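Local coordinates for YfkN protein (Bacillus subtilis subsp. subtilis, PDB 3GVE), which is of unassigned function here, but belongs to the calcineurin-like phosphoesterase family and holds a manganese ion and a magnesium ion in neighbouring sites, at residues A[23-28]-A[318-323]; A[38-43]-A[97-102]; A[130-135]-A[197-202]; A[191-196]-A[236-241]. All coordinates share one frame; numbering follows the deposited sequence.

Contact 1: residues A[23-28]-A[318-323]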
loop_
_atom_site.group_PDB
_atom_site.type_symbol
_atom_site.label_atom_id
_atom_site.label_comp_id
_atom_site.label_asym_id
_atom_site.label_seq_id
_atom_site.Cartn_x
_atom_site.Cartn_y
_atom_site.Cartn_z
ATOM N N ASN A 23 7.767 0.682 8.725
ATOM C CA ASN A 23 8.179 2.055 8.424
ATOM C C ASN A 23 8.831 2.724 9.641
ATOM O O ASN A 23 8.199 3.467 10.373
ATOM C CB ASN A 23 6.986 2.877 7.900
ATOM C CG ASN A 23 6.408 2.311 6.609
ATOM O OD1 ASN A 23 5.285 1.837 6.565
ATOM N ND2 ASN A 23 7.182 2.343 5.576
HETATM N N MSE A 24 10.114 2.431 9.817
HETATM C CA MSE A 24 10.932 2.978 10.903
HETATM C C MSE A 24 11.309 4.420 10.594
HETATM O O MSE A 24 11.031 5.317 11.358
HETATM C CB MSE A 24 12.195 2.134 11.091
HETATM C CG MSE A 24 11.880 0.698 11.555
HETATM SE SE MSE A 24 11.096 0.586 13.328
HETATM C CE MSE A 24 9.205 0.304 12.780
HETATM N N MSE A 25 11.955 4.604 9.455
HETATM C CA MSE A 25 12.305 5.930 8.974
HETATM C C MSE A 25 11.138 6.580 8.236
HETATM O O MSE A 25 10.230 5.908 7.776
HETATM C CB MSE A 25 13.512 5.846 8.049
HETATM C CG MSE A 25 14.779 5.383 8.740
HETATM SE SE MSE A 25 15.442 6.664 10.076
HETATM C CE MSE A 25 16.454 7.793 8.838
ATOM N N ASP A 26 11.193 7.899 8.107
ATOM C CA ASP A 26 10.230 8.613 7.277
ATOM C C ASP A 26 10.753 8.557 5.832
ATOM O O ASP A 26 11.252 9.541 5.282
ATOM C CB ASP A 26 9.982 10.047 7.791
ATOM C CG ASP A 26 11.257 10.875 7.972
ATOM O OD1 ASP A 26 12.350 10.311 8.093
ATOM O OD2 ASP A 26 11.121 12.105 8.039
ATOM N N TYR A 27 10.645 7.375 5.242
ATOM C CA TYR A 27 11.334 7.031 3.998
ATOM C C TYR A 27 10.530 6.064 3.135
ATOM O O TYR A 27 10.018 5.063 3.614
ATOM C CB TYR A 27 12.704 6.420 4.322
ATOM C CG TYR A 27 13.693 6.534 3.177
ATOM C CD1 TYR A 27 14.460 7.682 3.011
ATOM C CD2 TYR A 27 13.836 5.513 2.253
ATOM C CE1 TYR A 27 15.346 7.794 1.964
ATOM C CE2 TYR A 27 14.739 5.621 1.205
ATOM C CZ TYR A 27 15.478 6.768 1.080
ATOM O OH TYR A 27 16.363 6.917 0.035
ATOM N N ASP A 28 10.449 6.379 1.849
ATOM C CA ASP A 28 9.816 5.544 0.844
ATOM C C ASP A 28 10.918 4.783 0.106
ATOM O O ASP A 28 11.650 5.361 -0.685
ATOM C CB ASP A 28 9.019 6.445 -0.129
ATOM C CG ASP A 28 8.430 5.689 -1.306
ATOM O OD1 ASP A 28 8.499 4.475 -1.347
ATOM O OD2 ASP A 28 7.896 6.349 -2.203
ATOM N N THR A 318 7.988 17.945 12.999
ATOM C CA THR A 318 8.710 18.440 11.828
ATOM C C THR A 318 10.078 17.795 11.616
ATOM O O THR A 318 10.764 18.128 10.658
ATOM C CB THR A 318 8.868 19.960 11.865
ATOM O OG1 THR A 318 9.684 20.294 12.977
ATOM C CG2 THR A 318 7.530 20.629 12.022
ATOM N N SER A 319 10.478 16.887 12.501
ATOM C CA SER A 319 11.775 16.222 12.375
ATOM C C SER A 319 11.778 14.783 12.885
ATOM O O SER A 319 10.827 14.348 13.502
ATOM C CB SER A 319 12.859 17.005 13.113
ATOM O OG SER A 319 12.573 17.088 14.481
ATOM N N ARG A 320 12.873 14.074 12.636
ATOM C CA ARG A 320 13.038 12.700 13.079
ATOM C C ARG A 320 13.556 12.631 14.502
ATOM O O ARG A 320 14.434 13.358 14.902
ATOM C CB ARG A 320 14.041 11.944 12.198
ATOM C CG ARG A 320 13.522 11.388 10.909
ATOM C CD ARG A 320 14.652 10.756 10.106
ATOM N NE ARG A 320 15.617 11.741 9.656
ATOM C CZ ARG A 320 15.512 12.460 8.545
ATOM N NH1 ARG A 320 16.450 13.330 8.251
ATOM N NH2 ARG A 320 14.493 12.331 7.741
ATOM N N ASN A 321 13.017 11.682 15.234
ATOM C CA ASN A 321 13.409 11.349 16.601
ATOM C C ASN A 321 14.782 10.678 16.565
ATOM O O ASN A 321 15.006 9.695 15.837
ATOM C CB ASN A 321 12.417 10.329 17.174
ATOM C CG ASN A 321 12.768 9.895 18.583
ATOM O OD1 ASN A 321 13.462 8.905 18.787
ATOM N ND2 ASN A 321 12.273 10.657 19.540
ATOM N N GLU A 322 15.717 11.178 17.355
ATOM C CA GLU A 322 17.075 10.638 17.350
ATOM C C GLU A 322 17.193 9.191 17.847
ATOM O O GLU A 322 18.061 8.484 17.396
ATOM C CB GLU A 322 18.040 11.537 18.141
ATOM C CG GLU A 322 18.180 12.931 17.576
ATOM C CD GLU A 322 19.123 13.815 18.384
ATOM O OE1 GLU A 322 19.688 13.351 19.390
ATOM O OE2 GLU A 322 19.290 14.983 17.980
ATOM N N THR A 323 16.336 8.768 18.774
ATOM C CA THR A 323 16.491 7.444 19.321
ATOM C C THR A 323 16.146 6.431 18.204
ATOM O O THR A 323 16.788 5.397 18.070
ATOM C CB THR A 323 15.595 7.223 20.546
ATOM O OG1 THR A 323 16.012 8.109 21.593
ATOM C CG2 THR A 323 15.605 5.761 21.103
#
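A single carboxylate oxygen, Asp-26 OD1, sits inside the bend of Arg-320, so that the arginine meets it with both its carbon chain and its nitrogen tip. Asp-26 lies at the centre of an inverse gamma turn, just before the short strand 27-28 of the calcineurin-like phosphoesterase fold; Arg-320 precedes the C-terminal helix 322-340. Their salt bridge ties an early loop to the segment leading into that helix.

The charged bond is nearly straight: Arg-320 NH2 donates to Asp-26 OD1 over 3.0 Å at an N-H...O angle of 171°. OD1 lies in the guanidinium plane and is approached on its syn side, although the two flat groups are turned 58° against each other. A one-oxygen grip results, with Asp-26 OD2 standing back at 3.4 Å from Arg-320 NH2. The arginine turns at chi3 (-66°), and this brings NH2 back toward Asp-26 OD1 while CD stays 3.1 Å from the same oxygen.

Neither charge belongs to this pair alone. Asp-26 OD2 forms a second salt bridge with Arg-42, and Arg-320 NH2 one with Glu-34, so acids and bases alternate through four residues. Such alternation probably stabilises the charged forms of all four.

An apolar touch completes the contact. Met-25, a selenomethionine bent at both chi2 and chi3, comes obliquely to the arginine chain and also lies against Ile-328 and His-332 of the C-terminal helix. Its terminal methyl carbon CE ends 3.7 Å from Arg-320 CD.

Contact 2: residues A[38-43]-A[97-102]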
loop_
_atom_site.group_PDB
_atom_site.type_symbol
_atom_site.label_atom_id
_atom_site.label_comp_id
_atom_site.label_asym_id
_atom_site.label_seq_id
_atom_site.Cartn_x
_atom_site.Cartn_y
_atom_site.Cartn_z
ATOM N N PHE A 38 4.973 9.973 6.990
ATOM C CA PHE A 38 4.822 8.799 7.851
ATOM C C PHE A 38 6.135 8.383 8.492
ATOM O O PHE A 38 7.159 8.989 8.241
ATOM C CB PHE A 38 4.212 7.627 7.057
ATOM C CG PHE A 38 5.065 7.121 5.899
ATOM C CD1 PHE A 38 6.124 6.279 6.127
ATOM C CD2 PHE A 38 4.771 7.456 4.591
ATOM C CE1 PHE A 38 6.891 5.791 5.096
ATOM C CE2 PHE A 38 5.536 6.972 3.563
ATOM C CZ PHE A 38 6.608 6.147 3.816
ATOM N N GLY A 39 6.090 7.339 9.313
ATOM C CA GLY A 39 7.284 6.741 9.882
ATOM C C GLY A 39 7.409 6.895 11.383
ATOM O O GLY A 39 7.138 7.950 11.907
ATOM N N LEU A 40 7.808 5.819 12.051
ATOM C CA LEU A 40 7.954 5.809 13.500
ATOM C C LEU A 40 8.946 6.866 13.995
ATOM O O LEU A 40 8.787 7.377 15.068
ATOM C CB LEU A 40 8.338 4.407 13.979
ATOM C CG LEU A 40 8.352 4.164 15.497
ATOM C CD1 LEU A 40 7.051 4.602 16.168
ATOM C CD2 LEU A 40 8.662 2.697 15.763
ATOM N N ALA A 41 9.941 7.201 13.182
ATOM C CA ALA A 41 10.863 8.270 13.542
ATOM C C ALA A 41 10.131 9.595 13.801
ATOM O O ALA A 41 10.571 10.371 14.621
ATOM C CB ALA A 41 11.935 8.442 12.473
ATOM N N ARG A 42 9.017 9.833 13.114
ATOM C CA ARG A 42 8.182 11.005 13.373
ATOM C C ARG A 42 7.176 10.763 14.495
ATOM O O ARG A 42 7.016 11.590 15.344
ATOM C CB ARG A 42 7.489 11.480 12.086
ATOM C CG ARG A 42 8.481 12.179 11.162
ATOM C CD ARG A 42 7.905 12.555 9.809
ATOM N NE ARG A 42 8.879 13.360 9.061
ATOM C CZ ARG A 42 8.926 14.684 9.074
ATOM N NH1 ARG A 42 8.041 15.403 9.748
ATOM N NH2 ARG A 42 9.860 15.296 8.370
ATOM N N THR A 43 6.533 9.604 14.506
ATOM C CA THR A 43 5.553 9.318 15.559
ATOM C C THR A 43 6.180 9.389 16.949
ATOM O O THR A 43 5.538 9.806 17.893
ATOM C CB THR A 43 4.914 7.918 15.377
ATOM O OG1 THR A 43 4.896 7.573 13.995
ATOM C CG2 THR A 43 3.490 7.874 15.957
ATOM N N ASN A 97 12.354 -1.486 21.656
ATOM C CA ASN A 97 13.062 -1.662 22.907
ATOM C C ASN A 97 13.632 -0.288 23.316
ATOM O O ASN A 97 13.542 0.150 24.450
ATOM C CB ASN A 97 14.190 -2.687 22.794
ATOM C CG ASN A 97 13.673 -4.141 22.819
ATOM O OD1 ASN A 97 12.513 -4.405 23.158
ATOM N ND2 ASN A 97 14.552 -5.052 22.498
ATOM N N ALA A 98 14.216 0.395 22.337
ATOM C CA ALA A 98 14.837 1.699 22.577
ATOM C C ALA A 98 13.806 2.750 22.979
ATOM O O ALA A 98 14.099 3.626 23.758
ATOM C CB ALA A 98 15.635 2.153 21.361
ATOM N N LEU A 99 12.598 2.648 22.439
ATOM C CA LEU A 99 11.488 3.550 22.778
ATOM C C LEU A 99 10.749 3.108 24.048
ATOM O O LEU A 99 9.805 3.749 24.483
ATOM C CB LEU A 99 10.495 3.632 21.617
ATOM C CG LEU A 99 10.969 4.338 20.346
ATOM C CD1 LEU A 99 9.927 4.260 19.245
ATOM C CD2 LEU A 99 11.295 5.800 20.664
ATOM N N LYS A 100 11.192 1.995 24.611
ATOM C CA LYS A 100 10.652 1.486 25.874
ATOM C C LYS A 100 9.137 1.211 25.783
ATOM O O LYS A 100 8.357 1.627 26.622
ATOM C CB LYS A 100 11.022 2.416 27.047
ATOM C CG LYS A 100 12.530 2.483 27.257
ATOM C CD LYS A 100 12.895 3.415 28.402
ATOM C CE LYS A 100 14.405 3.515 28.544
ATOM N NZ LYS A 100 14.794 3.891 29.944
ATOM N N TYR A 101 8.734 0.481 24.749
ATOM C CA TYR A 101 7.358 -0.015 24.687
ATOM C C TYR A 101 7.080 -0.914 25.888
ATOM O O TYR A 101 7.958 -1.625 26.348
ATOM C CB TYR A 101 7.124 -0.791 23.399
ATOM C CG TYR A 101 6.657 0.083 22.258
ATOM C CD1 TYR A 101 7.554 0.900 21.575
ATOM C CD2 TYR A 101 5.323 0.102 21.872
ATOM C CE1 TYR A 101 7.132 1.705 20.532
ATOM C CE2 TYR A 101 4.888 0.906 20.813
ATOM C CZ TYR A 101 5.799 1.717 20.169
ATOM O OH TYR A 101 5.416 2.523 19.131
ATOM N N ASP A 102 5.846 -0.870 26.367
ATOM C CA ASP A 102 5.415 -1.700 27.495
ATOM C C ASP A 102 4.750 -3.020 27.065
ATOM O O ASP A 102 4.739 -3.966 27.822
ATOM C CB ASP A 102 4.473 -0.902 28.401
ATOM C CG ASP A 102 5.153 0.309 29.019
ATOM O OD1 ASP A 102 6.027 0.111 29.866
ATOM O OD2 ASP A 102 4.818 1.424 28.630
#
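Leu-40 and Leu-99 point at each other tip to tip, and their methyl groups form the closer-knit half of this buried contact between the start of helix 40-53 and the end of helix 91-98. Leu-40 CD2 lies 4.0 Å from Leu-99 CD1, and the branching carbon Leu-40 CG is only slightly farther from the same methyl. Leu-40 holds CG anti to its own nitrogen (chi1 -172°), which sends its fork across to the other helix, where Val-95 and Met-96 also receive it. Val-324 of the C-terminal helix touches both Leu-99 and Ala-41, adding an apolar neighbour to each segment.

The second half is slighter. Tyr-101 runs past Leu-40 in the opposite direction, and its hydroxyl oxygen OH comes 4.0 Å from Leu-40 CD1. Leu-99 CD1 meets the edge of the same ring, in its plane, and so touches both partners. Beyond Leu-99 the chain turns outward: a Schellman motif ends helix 91-98, Lys-100 takes a positive phi of 59° and stands in solvent, and Tyr-101 is brought back into the interior.

No hydrogen bond passes between the two segments. The tyrosine hydroxyl is paired with Thr-17 OG1 on the central strand 9-17, and its approach to the leucine methyl is a van der Waals contact. The chemistry thus implies adhesion by dispersion and water exclusion, with polar groups directed to partners elsewhere.

Contact 3: residues A[130-135]-A[197-202]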
loop_
_atom_site.group_PDB
_atom_site.type_symbol
_atom_site.label_atom_id
_atom_site.label_comp_id
_atom_site.label_asym_id
_atom_site.label_seq_id
_atom_site.Cartn_x
_atom_site.Cartn_y
_atom_site.Cartn_z
ATOM N N VAL A 130 1.673 -10.139 23.373
ATOM C CA VAL A 130 0.604 -11.011 23.823
ATOM C C VAL A 130 -0.366 -11.328 22.694
ATOM O O VAL A 130 -0.574 -10.528 21.794
ATOM C CB VAL A 130 -0.166 -10.393 25.038
ATOM C CG1 VAL A 130 0.764 -10.343 26.275
ATOM C CG2 VAL A 130 -0.698 -8.988 24.708
ATOM N N ASN A 131 -0.968 -12.500 22.777
ATOM C CA ASN A 131 -2.068 -12.884 21.910
ATOM C C ASN A 131 -2.850 -14.023 22.564
ATOM O O ASN A 131 -2.234 -14.994 22.975
ATOM C CB ASN A 131 -1.579 -13.313 20.531
ATOM C CG ASN A 131 -2.686 -13.966 19.733
ATOM O OD1 ASN A 131 -2.908 -15.159 19.853
ATOM N ND2 ASN A 131 -3.428 -13.179 18.977
ATOM N N ALA A 132 -4.151 -13.868 22.659
ATOM C CA ALA A 132 -4.970 -14.808 23.397
ATOM C C ALA A 132 -5.707 -15.796 22.517
ATOM O O ALA A 132 -6.123 -16.831 23.008
ATOM C CB ALA A 132 -5.971 -14.050 24.283
ATOM N N ASN A 133 -5.900 -15.478 21.241
ATOM C CA ASN A 133 -6.796 -16.291 20.408
ATOM C C ASN A 133 -6.162 -17.295 19.442
ATOM O O ASN A 133 -6.827 -18.206 18.993
ATOM C CB ASN A 133 -7.909 -15.433 19.748
ATOM C CG ASN A 133 -7.402 -14.455 18.668
ATOM O OD1 ASN A 133 -6.317 -13.901 18.756
ATOM N ND2 ASN A 133 -8.238 -14.223 17.662
ATOM N N VAL A 134 -4.878 -17.155 19.143
ATOM C CA VAL A 134 -4.198 -18.167 18.344
ATOM C C VAL A 134 -3.796 -19.340 19.233
ATOM O O VAL A 134 -3.152 -19.156 20.238
ATOM C CB VAL A 134 -2.953 -17.609 17.610
ATOM C CG1 VAL A 134 -2.326 -18.698 16.710
ATOM C CG2 VAL A 134 -3.342 -16.391 16.774
ATOM N N LYS A 135 -4.207 -20.538 18.835
ATOM C CA LYS A 135 -3.968 -21.736 19.629
ATOM C C LYS A 135 -3.267 -22.840 18.827
ATOM O O LYS A 135 -3.273 -22.838 17.617
ATOM C CB LYS A 135 -5.295 -22.220 20.225
ATOM C CG LYS A 135 -5.838 -21.238 21.271
ATOM C CD LYS A 135 -7.168 -21.691 21.864
ATOM C CE LYS A 135 -7.727 -20.686 22.836
ATOM N NZ LYS A 135 -8.964 -21.193 23.457
ATOM N N ASN A 197 -13.803 -13.463 26.343
ATOM C CA ASN A 197 -14.655 -13.952 27.411
ATOM C C ASN A 197 -14.027 -15.119 28.186
ATOM O O ASN A 197 -14.281 -15.272 29.342
ATOM C CB ASN A 197 -16.041 -14.282 26.864
ATOM C CG ASN A 197 -16.889 -13.046 26.677
ATOM O OD1 ASN A 197 -16.679 -12.046 27.317
ATOM N ND2 ASN A 197 -17.858 -13.137 25.802
ATOM N N GLU A 198 -13.184 -15.895 27.530
ATOM C CA GLU A 198 -12.485 -17.005 28.166
ATOM C C GLU A 198 -11.340 -16.494 29.030
ATOM O O GLU A 198 -11.066 -17.014 30.097
ATOM C CB GLU A 198 -11.967 -17.916 27.063
ATOM C CG GLU A 198 -11.130 -19.130 27.459
ATOM C CD GLU A 198 -10.650 -19.878 26.218
ATOM O OE1 GLU A 198 -11.473 -20.458 25.515
ATOM O OE2 GLU A 198 -9.463 -19.848 25.923
ATOM N N THR A 199 -10.677 -15.449 28.554
ATOM C CA THR A 199 -9.424 -15.003 29.156
ATOM C C THR A 199 -9.558 -13.944 30.263
ATOM O O THR A 199 -8.859 -13.994 31.244
ATOM C CB THR A 199 -8.417 -14.552 28.063
ATOM O OG1 THR A 199 -8.259 -15.596 27.102
ATOM C CG2 THR A 199 -7.056 -14.241 28.673
ATOM N N ILE A 200 -10.445 -12.982 30.077
ATOM C CA ILE A 200 -10.643 -11.911 31.036
ATOM C C ILE A 200 -10.852 -12.400 32.492
ATOM O O ILE A 200 -10.307 -11.845 33.380
ATOM C CB ILE A 200 -11.780 -10.978 30.601
ATOM C CG1 ILE A 200 -11.327 -10.093 29.416
ATOM C CG2 ILE A 200 -12.255 -10.079 31.776
ATOM C CD1 ILE A 200 -12.469 -9.526 28.632
ATOM N N PRO A 201 -11.672 -13.428 32.707
ATOM C CA PRO A 201 -11.897 -13.910 34.086
ATOM C C PRO A 201 -10.601 -14.349 34.775
ATOM O O PRO A 201 -10.422 -14.164 35.956
ATOM C CB PRO A 201 -12.838 -15.097 33.875
ATOM C CG PRO A 201 -13.612 -14.726 32.685
ATOM C CD PRO A 201 -12.612 -14.051 31.763
ATOM N N LYS A 202 -9.709 -14.927 34.007
ATOM C CA LYS A 202 -8.454 -15.359 34.552
ATOM C C LYS A 202 -7.627 -14.158 34.932
ATOM O O LYS A 202 -6.966 -14.168 35.928
ATOM C CB LYS A 202 -7.720 -16.180 33.522
ATOM C CG LYS A 202 -8.526 -17.312 33.055
ATOM C CD LYS A 202 -7.597 -18.334 32.568
ATOM C CE LYS A 202 -7.597 -18.417 31.106
ATOM N NZ LYS A 202 -8.193 -19.719 30.790
HETATM O O HOH W 1 -8.437 -17.314 24.527
#
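Lys-135 reaches across to Glu-198 as a fully extended chain, joining strand 134-135 to helix 192-205. From CB it sets off toward the helix, with CG anti to the carbonyl carbon (chi1 -68°), and CG and CD carry the line straight on; along its way the side chain also rests against Gln-188 of the paired strand 188-189. CE is the first atom to reach the acid, 3.6 Å from Glu-198 OE2. NZ then makes the salt bridge: it donates to Glu-198 OE2 over 2.9 Å, using the syn lone pair of that oxygen, and more weakly to Glu-198 OE1 at 3.3 Å. The acid arrives from the opposite direction, also extended, so the two charges meet at the ends of their reach.

Gln-190 bonds to both partners, its NE2 to Glu-198 OE1 and its OE1 weakly to the lysine ammonium.

Deeper in, the contact changes character. Ala-132 CB stands 3.9 Å from Thr-199 OG1, and a water lies 2.8 Å from Ala-132 O and 3.1 Å from Thr-199 OG1, placed to bridge the segments, though it has more acceptors within reach than protons to give. The threonine hydroxyl has its main partner in Ser-195 O, one helical turn back. The loop bearing Ala-132 is shaped by an Asx motif, in which Asn-131 OD1 accepts from Val-134 N over 2.9 Å, on a lone pair in the carbonyl plane.

Taken together, the chemistry implies a polar join: opposite charges offset each other at the partly exposed edge, probably keeping both groups ionised, while a water probably helps to bridge the loop carbonyl and the threonine hydroxyl.

Contact 4: residues A[191-196]-A[236-241]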
loop_
_atom_site.group_PDB
_atom_site.type_symbol
_atom_site.label_atom_id
_atom_site.label_comp_id
_atom_site.label_asym_id
_atom_site.label_seq_id
_atom_site.Cartn_x
_atom_site.Cartn_y
_atom_site.Cartn_z
ATOM N N ASP A 191 -12.443 -17.277 17.887
ATOM C CA ASP A 191 -13.188 -16.036 17.736
ATOM C C ASP A 191 -12.690 -15.005 18.741
ATOM O O ASP A 191 -12.447 -15.312 19.889
ATOM C CB ASP A 191 -14.685 -16.288 17.963
ATOM C CG ASP A 191 -15.485 -15.004 18.091
ATOM O OD1 ASP A 191 -15.641 -14.342 17.070
ATOM O OD2 ASP A 191 -15.926 -14.672 19.193
ATOM N N ILE A 192 -12.572 -13.764 18.273
ATOM C CA ILE A 192 -12.077 -12.679 19.109
ATOM C C ILE A 192 -12.863 -12.484 20.420
ATOM O O ILE A 192 -12.271 -12.526 21.485
ATOM C CB ILE A 192 -11.954 -11.373 18.301
ATOM C CG1 ILE A 192 -10.831 -11.529 17.279
ATOM C CG2 ILE A 192 -11.677 -10.181 19.227
ATOM C CD1 ILE A 192 -10.790 -10.423 16.240
ATOM N N VAL A 193 -14.188 -12.288 20.338
ATOM C CA VAL A 193 -15.011 -12.107 21.547
ATOM C C VAL A 193 -14.941 -13.313 22.488
ATOM O O VAL A 193 -14.824 -13.173 23.704
ATOM C CB VAL A 193 -16.458 -11.743 21.144
ATOM C CG1 VAL A 193 -17.448 -11.869 22.282
ATOM C CG2 VAL A 193 -16.524 -10.368 20.463
ATOM N N GLU A 194 -15.015 -14.514 21.909
ATOM C CA GLU A 194 -14.966 -15.741 22.711
ATOM C C GLU A 194 -13.620 -15.899 23.405
ATOM O O GLU A 194 -13.578 -16.188 24.572
ATOM C CB GLU A 194 -15.250 -16.985 21.864
ATOM C CG GLU A 194 -16.682 -17.127 21.422
ATOM C CD GLU A 194 -16.879 -18.253 20.433
ATOM O OE1 GLU A 194 -16.018 -19.146 20.357
ATOM O OE2 GLU A 194 -17.898 -18.238 19.722
ATOM N N SER A 195 -12.555 -15.516 22.778
ATOM C CA SER A 195 -11.214 -15.506 23.418
ATOM C C SER A 195 -11.205 -14.538 24.559
ATOM O O SER A 195 -10.619 -14.808 25.652
ATOM C CB SER A 195 -10.112 -15.326 22.364
ATOM O OG SER A 195 -8.943 -14.849 22.967
ATOM N N ALA A 196 -11.780 -13.359 24.353
ATOM C CA ALA A 196 -11.822 -12.367 25.415
ATOM C C ALA A 196 -12.628 -12.881 26.609
ATOM O O ALA A 196 -12.187 -12.745 27.738
ATOM C CB ALA A 196 -12.411 -11.047 24.895
ATOM N N ALA A 236 -16.441 -4.376 22.611
ATOM C CA ALA A 236 -16.890 -3.330 23.526
ATOM C C ALA A 236 -18.253 -3.630 24.143
ATOM O O ALA A 236 -18.516 -3.216 25.253
ATOM C CB ALA A 236 -16.925 -1.978 22.808
ATOM N N THR A 237 -19.111 -4.336 23.410
ATOM C CA THR A 237 -20.492 -4.544 23.851
ATOM C C THR A 237 -20.764 -5.912 24.486
ATOM O O THR A 237 -21.656 -6.021 25.310
ATOM C CB THR A 237 -21.485 -4.322 22.693
ATOM O OG1 THR A 237 -21.087 -5.117 21.570
ATOM C CG2 THR A 237 -21.551 -2.828 22.292
ATOM N N LYS A 238 -20.025 -6.942 24.083
ATOM C CA LYS A 238 -20.334 -8.321 24.501
ATOM C C LYS A 238 -19.464 -8.851 25.619
ATOM O O LYS A 238 -19.719 -9.921 26.140
ATOM C CB LYS A 238 -20.257 -9.297 23.321
ATOM C CG LYS A 238 -21.206 -9.034 22.166
ATOM C CD LYS A 238 -21.131 -10.190 21.153
ATOM C CE LYS A 238 -22.031 -9.968 19.950
ATOM N NZ LYS A 238 -21.963 -11.183 19.065
ATOM N N THR A 239 -18.433 -8.118 25.980
ATOM C CA THR A 239 -17.564 -8.547 27.072
ATOM C C THR A 239 -17.731 -7.618 28.250
ATOM O O THR A 239 -18.405 -6.618 28.151
ATOM C CB THR A 239 -16.067 -8.545 26.674
ATOM O OG1 THR A 239 -15.626 -7.193 26.496
ATOM C CG2 THR A 239 -15.833 -9.335 25.419
ATOM N N LYS A 240 -17.078 -7.959 29.353
ATOM C CA LYS A 240 -17.061 -7.121 30.543
ATOM C C LYS A 240 -15.660 -7.135 31.115
ATOM O O LYS A 240 -15.056 -8.185 31.212
ATOM C CB LYS A 240 -18.031 -7.684 31.584
ATOM C CG LYS A 240 -18.937 -6.672 32.226
ATOM C CD LYS A 240 -20.166 -7.336 32.867
ATOM C CE LYS A 240 -19.808 -7.975 34.202
ATOM N NZ LYS A 240 -20.964 -8.542 34.949
ATOM N N GLY A 241 -15.141 -5.988 31.504
ATOM C CA GLY A 241 -13.837 -5.971 32.137
ATOM C C GLY A 241 -12.700 -5.324 31.360
ATOM O O GLY A 241 -11.638 -5.159 31.886
#
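Val-193 and Ala-196, one turn apart on helix 192-205, present an apolar ridge to Lys-238 and Thr-239 at the end of helix 232-238. The two helices belong to successive beta-alpha-beta crossovers: the first lies between parallel strands 160-170 and 210-215, the second between 210-215 and 244-247, so the contact joins neighbouring connections of one sheet.

All touching across the segments is by van der Waals contact. Val-193 CG1 meets Lys-238 CB at 3.9 Å, the valine crossing the root of the lysine at about a right angle. Thr-239 turns its methyl, not its hydroxyl, toward the first helix, and CG2 lies 4.3 Å from both the carbonyl oxygen and CG1 of Val-193. Leu-235 of the same short helix continues this surface inward against Ile-192 and Ala-196, and Phe-170 of strand 160-170 lies beneath them.

Hydrogen bonds serve each side separately. Asp-191 is the N-cap of helix 192-205: its OD2 accepts from Glu-194 N over 2.9 Å at 160°, while OD1 takes the backbone N of Gly-227. Thr-239 places OG1 between its own nitrogen and carbonyl carbon (chi1 69°), a rotation that directs the hydroxyl to Leu-235 O and leaves the methyl for packing.

Charge contributes little directly. Lys-238 runs out straight to Gln-224 O, and its NZ remains 7.0 Å from Asp-191 OD2, too far for a salt bridge. The inner limit of the contact is the methyl pair, Ala-196 CB against Thr-239 CG2 at 3.9 Å.

The four contacts form two pairs on opposite sides of the chain's centre. Contacts 1 and 2 touch, their centres about 9 Å apart: Met-24 O lies 2.8 Å from Ala-41 N, probably a hydrogen bond, and contact 2 is nested within the long loop that contact 1 closes. Contacts 3 and 4, with centres about 10 Å apart, share helix 192-205 and interleave along the chain. Between contacts 2 and 3 the centres are about 27 Å apart. Some metal ligands lie close to the contacts in sequence: Asp-19 and His-21 of the manganese site just precede 23-28, while His-216 of the magnesium site follows strand 210-215, between the two crossovers joined in contact 4. Asp-64 is common to both ions.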